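Local coordinates for penicillin-binding protein 1A (Mycobacterium tuberculosis, PDB 5CXW), which builds cross-linked peptidoglycan, joining lipid-linked units into glycan strands with one domain and cross-linking their peptides with the penicillin-sensitive transpeptidase domain crystallised here, at residues A[40-43]-A[44-48]; A[345-348]-A[349-353]; A[168-171]-A[172-176]. All coordinates share one frame; numbering follows the deposited sequence. Where two conformers were deposited one is given.

Contact 1 (A[40-43]-A[44-48])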
ATOM      1  N   GLN A  40     -11.125  16.469  -6.227  1.00 19.13           N
ATOM      2  CA  GLN A  40     -10.486  17.036  -5.051  1.00 19.62           C
ATOM      3  C   GLN A  40      -9.319  16.152  -4.620  1.00 18.31           C
ATOM      4  O   GLN A  40      -8.242  16.692  -4.239  1.00 18.48           O
ATOM      5  CB  GLN A  40     -11.469  17.226  -3.888  1.00 19.98           C
ATOM      6  CG  GLN A  40     -10.890  17.806  -2.610  1.00 20.37           C
ATOM      7  CD  GLN A  40     -11.913  18.042  -1.528  1.00 21.22           C
ATOM      8  OE1 GLN A  40     -13.037  18.494  -1.794  1.00 22.01           O
ATOM      9  NE2 GLN A  40     -11.523  17.836  -0.292  1.00 21.13           N
ATOM     10  N   ALA A  41      -9.515  14.827  -4.655  1.00 17.31           N
ATOM     11  CA  ALA A  41      -8.413  13.888  -4.290  1.00 16.48           C
ATOM     12  C   ALA A  41      -7.313  13.909  -5.329  1.00 16.59           C
ATOM     13  O   ALA A  41      -6.106  13.975  -5.016  1.00 16.51           O
ATOM     14  CB  ALA A  41      -8.943  12.481  -4.082  1.00 15.75           C
ATOM     15  N   GLN A  42      -7.723  13.903  -6.579  1.00 17.18           N
ATOM     16  CA  GLN A  42      -6.748  13.938  -7.691  1.00 18.10           C
ATOM     17  C   GLN A  42      -5.909  15.165  -7.683  1.00 19.23           C
ATOM     18  O   GLN A  42      -4.704  15.070  -7.849  1.00 19.41           O
ATOM     19  CB  GLN A  42      -7.450  13.776  -9.036  1.00 18.82           C
ATOM     20  CG  GLN A  42      -6.532  13.566 -10.240  1.00 19.33           C
ATOM     21  CD  GLN A  42      -5.760  12.269 -10.177  1.00 18.62           C
ATOM     22  OE1 GLN A  42      -6.218  11.289  -9.616  1.00 17.80           O
ATOM     23  NE2 GLN A  42      -4.588  12.255 -10.813  1.00 19.31           N
ATOM     24  N   ARG A  43      -6.526  16.338  -7.518  1.00 19.94           N
ATOM     25  CA  ARG A  43      -5.777  17.598  -7.432  1.00 21.41           C
ATOM     26  C   ARG A  43      -4.793  17.597  -6.246  1.00 20.36           C
ATOM     27  O   ARG A  43      -3.639  18.083  -6.369  1.00 20.46           O
ATOM     28  CB  ARG A  43      -6.740  18.805  -7.361  1.00 24.34           C
ATOM     29  CG  ARG A  43      -7.489  19.103  -8.702  1.00 27.52           C
ATOM     30  CD  ARG A  43      -8.318  20.417  -8.739  1.00 31.52           C
ATOM     31  NE  ARG A  43      -8.434  20.815  -7.357  1.00 35.07           N
ATOM     32  CZ  ARG A  43      -9.484  20.612  -6.536  1.00 37.02           C
ATOM     33  NH1 ARG A  43      -9.305  20.924  -5.216  1.00 33.38           N
ATOM     34  NH2 ARG A  43     -10.710  20.169  -7.025  1.00 36.29           N
ATOM     35  N   ALA A  44      -5.225  17.042  -5.119  1.00 18.63           N
ATOM     36  CA  ALA A  44      -4.360  16.987  -3.905  1.00 18.35           C
ATOM     37  C   ALA A  44      -3.150  16.107  -4.179  1.00 17.49           C
ATOM     38  O   ALA A  44      -1.998  16.484  -3.816  1.00 17.79           O
ATOM     39  CB  ALA A  44      -5.124  16.478  -2.683  1.00 17.69           C
ATOM     40  N   ALA A  45      -3.352  14.987  -4.857  1.00 16.96           N
ATOM     41  CA  ALA A  45      -2.224  14.074  -5.148  1.00 16.73           C
ATOM     42  C   ALA A  45      -1.244  14.727  -6.100  1.00 18.04           C
ATOM     43  O   ALA A  45      -0.025  14.671  -5.863  1.00 18.36           O
ATOM     44  CB  ALA A  45      -2.702  12.758  -5.763  1.00 16.10           C
ATOM     45  N   GLU A  46      -1.764  15.314  -7.192  1.00 19.12           N
ATOM     46  CA  GLU A  46      -0.923  15.972  -8.185  1.00 20.89           C
ATOM     47  C   GLU A  46      -0.122  17.139  -7.602  1.00 21.47           C
ATOM     48  O   GLU A  46       1.104  17.271  -7.860  1.00 21.42           O
ATOM     49  CB  GLU A  46      -1.747  16.396  -9.417  1.00 22.54           C
ATOM     50  CG  GLU A  46      -2.263  15.208 -10.212  1.00 23.45           C
ATOM     51  CD  GLU A  46      -2.987  15.546 -11.515  1.00 26.28           C
ATOM     52  OE1 GLU A  46      -2.791  16.662 -12.052  1.00 30.87           O
ATOM     53  OE2 GLU A  46      -3.728  14.696 -12.054  1.00 25.81           O
ATOM     54  N   LYS A  47      -0.785  17.950  -6.798  1.00 21.56           N
ATOM     55  CA  LYS A  47      -0.123  19.035  -6.095  1.00 23.18           C
ATOM     56  C   LYS A  47       0.992  18.575  -5.146  1.00 21.74           C
ATOM     57  O   LYS A  47       2.066  19.218  -5.060  1.00 21.88           O
ATOM     58  CB  LYS A  47      -1.145  19.850  -5.311  1.00 24.78           C
ATOM     59  CG  LYS A  47      -0.518  21.040  -4.641  1.00 27.90           C
ATOM     60  CD  LYS A  47      -1.551  21.885  -3.858  1.00 30.42           C
ATOM     61  CE  LYS A  47      -0.865  22.813  -2.813  1.00 32.23           C
ATOM     62  NZ  LYS A  47       0.391  22.336  -2.091  1.00 31.54           N
ATOM     63  N   ALA A  48       0.709  17.495  -4.413  1.00 19.55           N
ATOM     64  CA  ALA A  48       1.656  16.974  -3.444  1.00 18.97           C
ATOM     65  C   ALA A  48       2.897  16.450  -4.165  1.00 18.71           C
ATOM     66  O   ALA A  48       4.041  16.748  -3.756  1.00 18.73           O
ATOM     67  CB  ALA A  48       1.043  15.868  -2.653  1.00 17.89           C
TER

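Contact 2 (A[345-348]-A[349-353])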
ATOM      1  N   SER A 345       5.981  10.059   2.837  1.00 12.22           N
ATOM      2  CA  SER A 345       5.063  10.469   3.911  1.00 12.17           C
ATOM      3  C   SER A 345       4.601  11.901   3.736  1.00 12.98           C
ATOM      4  O   SER A 345       3.441  12.210   3.985  1.00 13.36           O
ATOM      5  CB  SER A 345       5.704  10.227   5.278  1.00 12.19           C
ATOM      6  OG  SER A 345       5.846   8.872   5.563  1.00 11.87           O
ATOM      7  N   ASP A 346       5.473  12.798   3.228  1.00 13.49           N
ATOM      8  CA  ASP A 346       5.062  14.158   2.901  1.00 14.25           C
ATOM      9  C   ASP A 346       3.941  14.140   1.856  1.00 14.20           C
ATOM     10  O   ASP A 346       2.886  14.818   2.020  1.00 14.21           O
ATOM     11  CB  ASP A 346       6.245  14.980   2.339  1.00 15.62           C
ATOM     12  CG  ASP A 346       7.350  15.227   3.334  1.00 16.76           C
ATOM     13  OD1 ASP A 346       7.108  15.398   4.552  1.00 17.33           O
ATOM     14  OD2 ASP A 346       8.508  15.310   2.871  1.00 18.18           O
ATOM     15  N   ILE A 347       4.113  13.329   0.795  1.00 13.46           N
ATOM     16  CA  ILE A 347       3.140  13.239  -0.263  1.00 13.59           C
ATOM     17  C   ILE A 347       1.840  12.593   0.241  1.00 13.13           C
ATOM     18  O   ILE A 347       0.746  13.046  -0.085  1.00 13.50           O
ATOM     19  CB  ILE A 347       3.738  12.477  -1.481  1.00 13.74           C
ATOM     20  CG1 ILE A 347       4.904  13.255  -2.109  1.00 14.52           C
ATOM     21  CG2 ILE A 347       2.656  12.097  -2.485  1.00 13.88           C
ATOM     22  CD1 ILE A 347       5.794  12.442  -3.078  1.00 14.72           C
ATOM     23  N   TRP A 348       1.976  11.509   0.966  1.00 12.60           N
ATOM     24  CA  TRP A 348       0.828  10.747   1.524  1.00 12.10           C
ATOM     25  C   TRP A 348      -0.024  11.700   2.404  1.00 12.34           C
ATOM     26  O   TRP A 348      -1.247  11.797   2.252  1.00 12.70           O
ATOM     27  CB  TRP A 348       1.349   9.572   2.361  1.00 11.47           C
ATOM     28  CG  TRP A 348       0.224   8.855   3.073  1.00 10.99           C
ATOM     29  CD1 TRP A 348      -0.631   7.931   2.543  1.00 10.74           C
ATOM     30  CD2 TRP A 348      -0.182   9.028   4.446  1.00 10.92           C
ATOM     31  NE1 TRP A 348      -1.549   7.529   3.513  1.00 10.77           N
ATOM     32  CE2 TRP A 348      -1.281   8.163   4.682  1.00 10.66           C
ATOM     33  CE3 TRP A 348       0.318   9.783   5.508  1.00 11.13           C
ATOM     34  CZ2 TRP A 348      -1.918   8.061   5.951  1.00 10.58           C
ATOM     35  CZ3 TRP A 348      -0.344   9.696   6.778  1.00 11.08           C
ATOM     36  CH2 TRP A 348      -1.442   8.862   6.965  1.00 10.57           C
ATOM     37  N   LYS A 349       0.630  12.380   3.337  1.00 12.30           N
ATOM     38  CA  LYS A 349      -0.081  13.277   4.259  1.00 13.03           C
ATOM     39  C   LYS A 349      -0.825  14.378   3.491  1.00 13.72           C
ATOM     40  O   LYS A 349      -1.991  14.716   3.784  1.00 13.90           O
ATOM     41  CB  LYS A 349       0.890  13.897   5.282  1.00 13.45           C
ATOM     42  CG  LYS A 349       0.257  15.107   6.024  1.00 14.52           C
ATOM     43  CD  LYS A 349       1.063  15.539   7.227  1.00 14.93           C
ATOM     44  CE  LYS A 349       0.611  16.918   7.672  1.00 16.33           C
ATOM     45  NZ  LYS A 349      -0.776  16.894   8.241  1.00 16.40           N
ATOM     46  N   ALA A 350      -0.125  14.992   2.538  1.00 14.11           N
ATOM     47  CA  ALA A 350      -0.700  16.093   1.765  1.00 14.80           C
ATOM     48  C   ALA A 350      -1.846  15.609   0.901  1.00 14.78           C
ATOM     49  O   ALA A 350      -2.895  16.284   0.806  1.00 14.73           O
ATOM     50  CB  ALA A 350       0.358  16.734   0.913  1.00 15.56           C
ATOM     51  N   THR A 351      -1.691  14.429   0.327  1.00 14.27           N
ATOM     52  CA  THR A 351      -2.764  13.872  -0.505  1.00 14.34           C
ATOM     53  C   THR A 351      -3.979  13.565   0.366  1.00 14.19           C
ATOM     54  O   THR A 351      -5.135  13.884   0.014  1.00 14.10           O
ATOM     55  CB  THR A 351      -2.264  12.592  -1.185  1.00 14.18           C
ATOM     56  OG1 THR A 351      -1.160  12.901  -2.085  1.00 14.36           O
ATOM     57  CG2 THR A 351      -3.420  11.957  -2.023  1.00 14.37           C
ATOM     58  N   MET A 352      -3.719  12.920   1.513  1.00 13.97           N
ATOM     59  CA  MET A 352      -4.823  12.532   2.418  1.00 14.43           C
ATOM     60  C   MET A 352      -5.560  13.769   2.962  1.00 14.97           C
ATOM     61  O   MET A 352      -6.786  13.849   2.887  1.00 15.20           O
ATOM     62  CB  MET A 352      -4.344  11.635   3.544  1.00 13.86           C
ATOM     63  CG  MET A 352      -3.987  10.220   3.048  1.00 13.78           C
ATOM     64  SD  MET A 352      -5.426   9.221   2.645  1.00 14.19           S
ATOM     65  CE  MET A 352      -5.921   8.585   4.255  1.00 13.97           C
ATOM     66  N   ASP A 353      -4.791  14.721   3.458  1.00 15.69           N
ATOM     67  CA  ASP A 353      -5.340  15.961   4.041  1.00 16.45           C
ATOM     68  C   ASP A 353      -6.203  16.681   2.978  1.00 17.31           C
ATOM     69  O   ASP A 353      -7.341  17.101   3.229  1.00 18.33           O
ATOM     70  CB  ASP A 353      -4.211  16.893   4.518  1.00 17.49           C
ATOM     71  CG  ASP A 353      -3.569  16.454   5.841  1.00 17.39           C
ATOM     72  OD1 ASP A 353      -4.211  15.669   6.595  1.00 17.37           O
ATOM     73  OD2 ASP A 353      -2.490  17.000   6.159  1.00 17.37           O
TER

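Contact 3 (A[168-171]-A[172-176])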
ATOM      1  N   ALA A 168       2.386 -18.280   4.478  1.00 11.64           N
ATOM      2  CA  ALA A 168       1.224 -17.697   5.213  1.00 11.24           C
ATOM      3  C   ALA A 168       1.190 -16.201   5.059  1.00 10.85           C
ATOM      4  O   ALA A 168       0.094 -15.632   5.040  1.00 10.77           O
ATOM      5  CB  ALA A 168       1.268 -18.018   6.679  1.00 11.68           C
ATOM      6  N   VAL A 169       2.361 -15.570   4.910  1.00 10.32           N
ATOM      7  CA  VAL A 169       2.408 -14.123   4.638  1.00 10.27           C
ATOM      8  C   VAL A 169       1.853 -13.825   3.241  1.00 10.40           C
ATOM      9  O   VAL A 169       0.999 -12.921   3.053  1.00 10.32           O
ATOM     10  CB  VAL A 169       3.856 -13.548   4.761  1.00 10.37           C
ATOM     11  CG1 VAL A 169       3.878 -12.066   4.476  1.00 10.32           C
ATOM     12  CG2 VAL A 169       4.468 -13.867   6.109  1.00 10.33           C
ATOM     13  N   ALA A 170       2.248 -14.652   2.275  1.00 10.49           N
ATOM     14  CA  ALA A 170       1.739 -14.520   0.913  1.00 10.91           C
ATOM     15  C   ALA A 170       0.231 -14.735   0.864  1.00 10.96           C
ATOM     16  O   ALA A 170      -0.477 -14.003   0.160  1.00 11.01           O
ATOM     17  CB  ALA A 170       2.381 -15.531  -0.016  1.00 11.58           C
ATOM     18  N   ASP A 171      -0.249 -15.754   1.554  1.00 11.04           N
ATOM     19  CA  ASP A 171      -1.687 -16.030   1.606  1.00 11.68           C
ATOM     20  C   ASP A 171      -2.462 -14.828   2.136  1.00 10.78           C
ATOM     21  O   ASP A 171      -3.482 -14.438   1.574  1.00 10.97           O
ATOM     22  CB  ASP A 171      -1.988 -17.271   2.458  1.00 12.56           C
ATOM     23  CG  ASP A 171      -1.508 -18.567   1.825  1.00 14.58           C
ATOM     24  OD1 ASP A 171      -1.053 -18.613   0.628  1.00 14.77           O
ATOM     25  OD2 ASP A 171      -1.564 -19.616   2.520  1.00 15.80           O
ATOM     26  N   ALA A 172      -2.008 -14.290   3.259  1.00 10.00           N
ATOM     27  CA  ALA A 172      -2.658 -13.105   3.818  1.00  9.89           C
ATOM     28  C   ALA A 172      -2.665 -11.905   2.882  1.00 10.14           C
ATOM     29  O   ALA A 172      -3.693 -11.174   2.744  1.00 10.18           O
ATOM     30  CB  ALA A 172      -2.006 -12.732   5.147  1.00  9.56           C
ATOM     31  N   ALA A 173      -1.525 -11.681   2.211  1.00  9.88           N
ATOM     32  CA  ALA A 173      -1.394 -10.547   1.330  1.00  9.96           C
ATOM     33  C   ALA A 173      -2.306 -10.711   0.137  1.00 10.43           C
ATOM     34  O   ALA A 173      -3.053  -9.816  -0.243  1.00 10.11           O
ATOM     35  CB  ALA A 173       0.046 -10.461   0.858  1.00 10.09           C
ATOM     36  N   HIS A 174      -2.278 -11.905  -0.462  1.00 10.76           N
ATOM     37  CA  HIS A 174      -3.216 -12.189  -1.540  1.00 11.52           C
ATOM     38  C   HIS A 174      -4.689 -12.054  -1.140  1.00 12.19           C
ATOM     39  O   HIS A 174      -5.476 -11.445  -1.885  1.00 12.16           O
ATOM     40  CB  HIS A 174      -2.954 -13.575  -2.117  1.00 12.08           C
ATOM     41  CG  HIS A 174      -1.717 -13.629  -2.959  1.00 12.19           C
ATOM     42  ND1 HIS A 174      -0.912 -14.737  -2.966  1.00 13.07           N
ATOM     43  CD2 HIS A 174      -1.225 -12.797  -3.909  1.00 12.47           C
ATOM     44  CE1 HIS A 174       0.074 -14.555  -3.828  1.00 13.31           C
ATOM     45  NE2 HIS A 174      -0.113 -13.397  -4.440  1.00 12.90           N
ATOM     46  N   GLN A 175      -5.038 -12.553   0.015  0.50 12.17           N
ATOM     47  CA  GLN A 175      -6.413 -12.465   0.516  0.50 12.79           C
ATOM     48  C   GLN A 175      -6.825 -11.013   0.768  0.50 12.13           C
ATOM     49  O   GLN A 175      -7.950 -10.646   0.494  0.50 11.97           O
ATOM     50  CB  GLN A 175      -6.548 -13.341   1.756  0.50 13.66           C
ATOM     51  CG  GLN A 175      -6.510 -14.847   1.400  0.50 14.86           C
ATOM     52  CD  GLN A 175      -6.279 -15.718   2.610  0.50 15.45           C
ATOM     53  OE1 GLN A 175      -6.234 -15.208   3.701  0.50 15.91           O
ATOM     54  NE2 GLN A 175      -6.122 -17.046   2.419  0.50 16.86           N
ATOM     55  N   ALA A 176      -5.889 -10.180   1.202  1.00 11.71           N
ATOM     56  CA  ALA A 176      -6.160  -8.744   1.422  1.00 11.67           C
ATOM     57  C   ALA A 176      -6.406  -7.969   0.148  1.00 11.82           C
ATOM     58  O   ALA A 176      -7.026  -6.916   0.207  1.00 11.53           O
ATOM     59  CB  ALA A 176      -5.029  -8.101   2.213  1.00 11.42           C
TER
HETATM   60  O   HOH W   1      -0.931 -17.176  -1.684  1.00 21.45           O

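Contact 1 (A[40-43]-A[44-48])
Gln42 and Glu46, one helical turn apart, are joined by a side-chain hydrogen bond in which Gln42 NE2 donates to Glu46 OE2 at 2.9 Å. The N-H points almost straight at its acceptor (176°), and OE2 lies essentially within the amide plane of Gln42. OE2 accepts the bond through its anti lone pair, the one turned away from OE1, and the carboxylate stands steeply against the amide, their planes 79° apart. Torsions of opposite kind bring the two groups together. Gln42 sends CG anti to its backbone N (chi1 -170°) and then folds at chi2, which swings the amide up the helix; Glu46 has CG anti to its own carbonyl carbon and runs extended beyond it, with CG passing 3.4 Å from Gln42 O. The other end of the amide is held as well, since Gln42 OE1 accepts from the backbone N of Tyr77; the two bonds together fix the rotation of the amide.

Beneath the side chains runs regular i to i+4 bonding. Glu46 N reaches Gln42 O at 3.0 Å, and Lys47 N reaches Arg43 O at 2.9 Å. The bond from Ala44 N to Gln40 O is longer, 3.2 Å.

Helix 39-53 is wedged between several elements. Ala41, Ala45 and Ala48 offer methyl groups to helix 343-356, meeting Ala355, Thr351 and Ala350, while Gln40 NE2 bonds to the carbonyls of Gly354 and Lys357 near that helix's end. Gln42 and Glu46 touch Ile7 and Pro3 of helix 2-19, and Ala41 and Gln42 rest on Ala76 of strand 74-78.

Contact 2 (A[345-348]-A[349-353])
Met352 lays its CG over one face of the Trp348 indole, a turn back along the helix. The evidence is a CH-pi geometry: CG stands 3.9 Å from the centroid of the five-membered ring of Trp348 and 20° off its normal, displaced toward the rim, with NE1 and CE2 its nearest ring atoms. The sulfur follows obliquely, Met352 SD lying 4.9 Å from the same centroid, a Met-aromatic contact in which SD is well off the normal. Opposed first torsions make the overlap possible. Trp348 carries CG anti to its backbone N (chi1 174°), which sets CG beside the carbonyl carbon of Trp348, with the indole standing out from the helix, whereas Met352 turns its CG back beside its own N and bends again at chi2 and chi3. The indole is also pinned at its N-H, as NE1 donates to Gly310 O.

Thr351 grips Ile347 O twice. Thr351 OG1 and the backbone N of Thr351 each donate to Ile347 O at 2.8 Å, from opposite faces of its carbonyl plane; the hydroxyl sits 38° out of that plane. The buried hydroxyl is thereby satisfied within the helix, with Ile347 CG2 3.9 Å from Thr351 OG1.

On another side, Lys349 NZ forms a salt bridge with Asp353 OD2 at 2.7 Å, meeting the syn lone pair of that oxygen, and NZ also donates to Asn281 O.

Trp348 and Met352 press on Thr317 of strand 315-323 and on Met308 and Thr312 of strand 303-312. A C-terminal helix laid over the antiparallel sheet in this way belongs to the penicillin-binding transpeptidase fold, shared with the beta-lactamase clan.

Contact 3 (A[168-171]-A[172-176])
The imidazole of His174 meets the preceding turn by its ND1 side. A water lies at its edge, in the ring plane, 2.8 Å from His174 ND1, and the same water donates to Asp171 OD1 at 2.7 Å. The ring and the carboxylate are thus joined by one water: OD1 of Asp171 and ND1 of His174 are 5.3 Å apart and do not touch. Ala170 O approaches the ring obliquely, 3.2 Å from His174 ND1, but the angle is too poor for a hydrogen bond; its bond is with the backbone N of His174, at 2.8 Å and nearly straight (172°). The remaining ring nitrogen is also engaged, for NE2 is hydrogen-bonded to Thr188 OG1, so both nitrogens help to set the ring's rotation.

Three residues apart, Asp171 and His174 share a flank of the helix, and in both CG lies anti to the carbonyl carbon (chi1 -69° and -74°), beside the backbone N; the water spans the two groups. The carboxylate has a second partner, Gln167 NE2, again on OD1. A nearby carboxylate of this kind might favour protonation of the imidazole, though the histidine's charge is not seen.

The side chain of Gln175, deposited in two conformers, runs extended, back toward Asp171, in the conformer described. There Gln175 CD comes 3.2 Å from Asp171 O, an approach that is doubtful as it depends on the copy chosen, while the backbone N of Gln175 makes the regular bond to Asp171 O at 2.9 Å.

Helix 165-176 turns its small apolar residues inward against helix 100-109: Val169 meets Ala103, Ala172 meets Val105, and Ala173 and Ala176 meet Phe102. Ala173 also touches Phe99, close in sequence to Ser97, by similarity the acyl-ester nucleophile. Ala176 O accepts from Thr220 OG1 of helix 211-222.

In the fold
Along the chain the order is contact 1, contact 3, contact 2, yet contacts 1 and 2 are the neighbours in space. Their centres lie 9 Å apart, and helices 39-53 and 343-356 touch directly, Ala45 CA to Thr351 OG1 at 3.4 Å, so an early helix packs against one from the end of the transpeptidase region beside the five-stranded antiparallel sheet. Contact 3 stands across the chain's centre, its centre 31 Å from contact 1 and 27 Å from contact 2, in the helical part with helix 100-109. The bound penicillin V product lies about 8 Å from the side chain of Ser345 and about 13 Å from that of Val169, so contact 2 comes nearer the ligand than contact 3, and neither of these two side chains touches it.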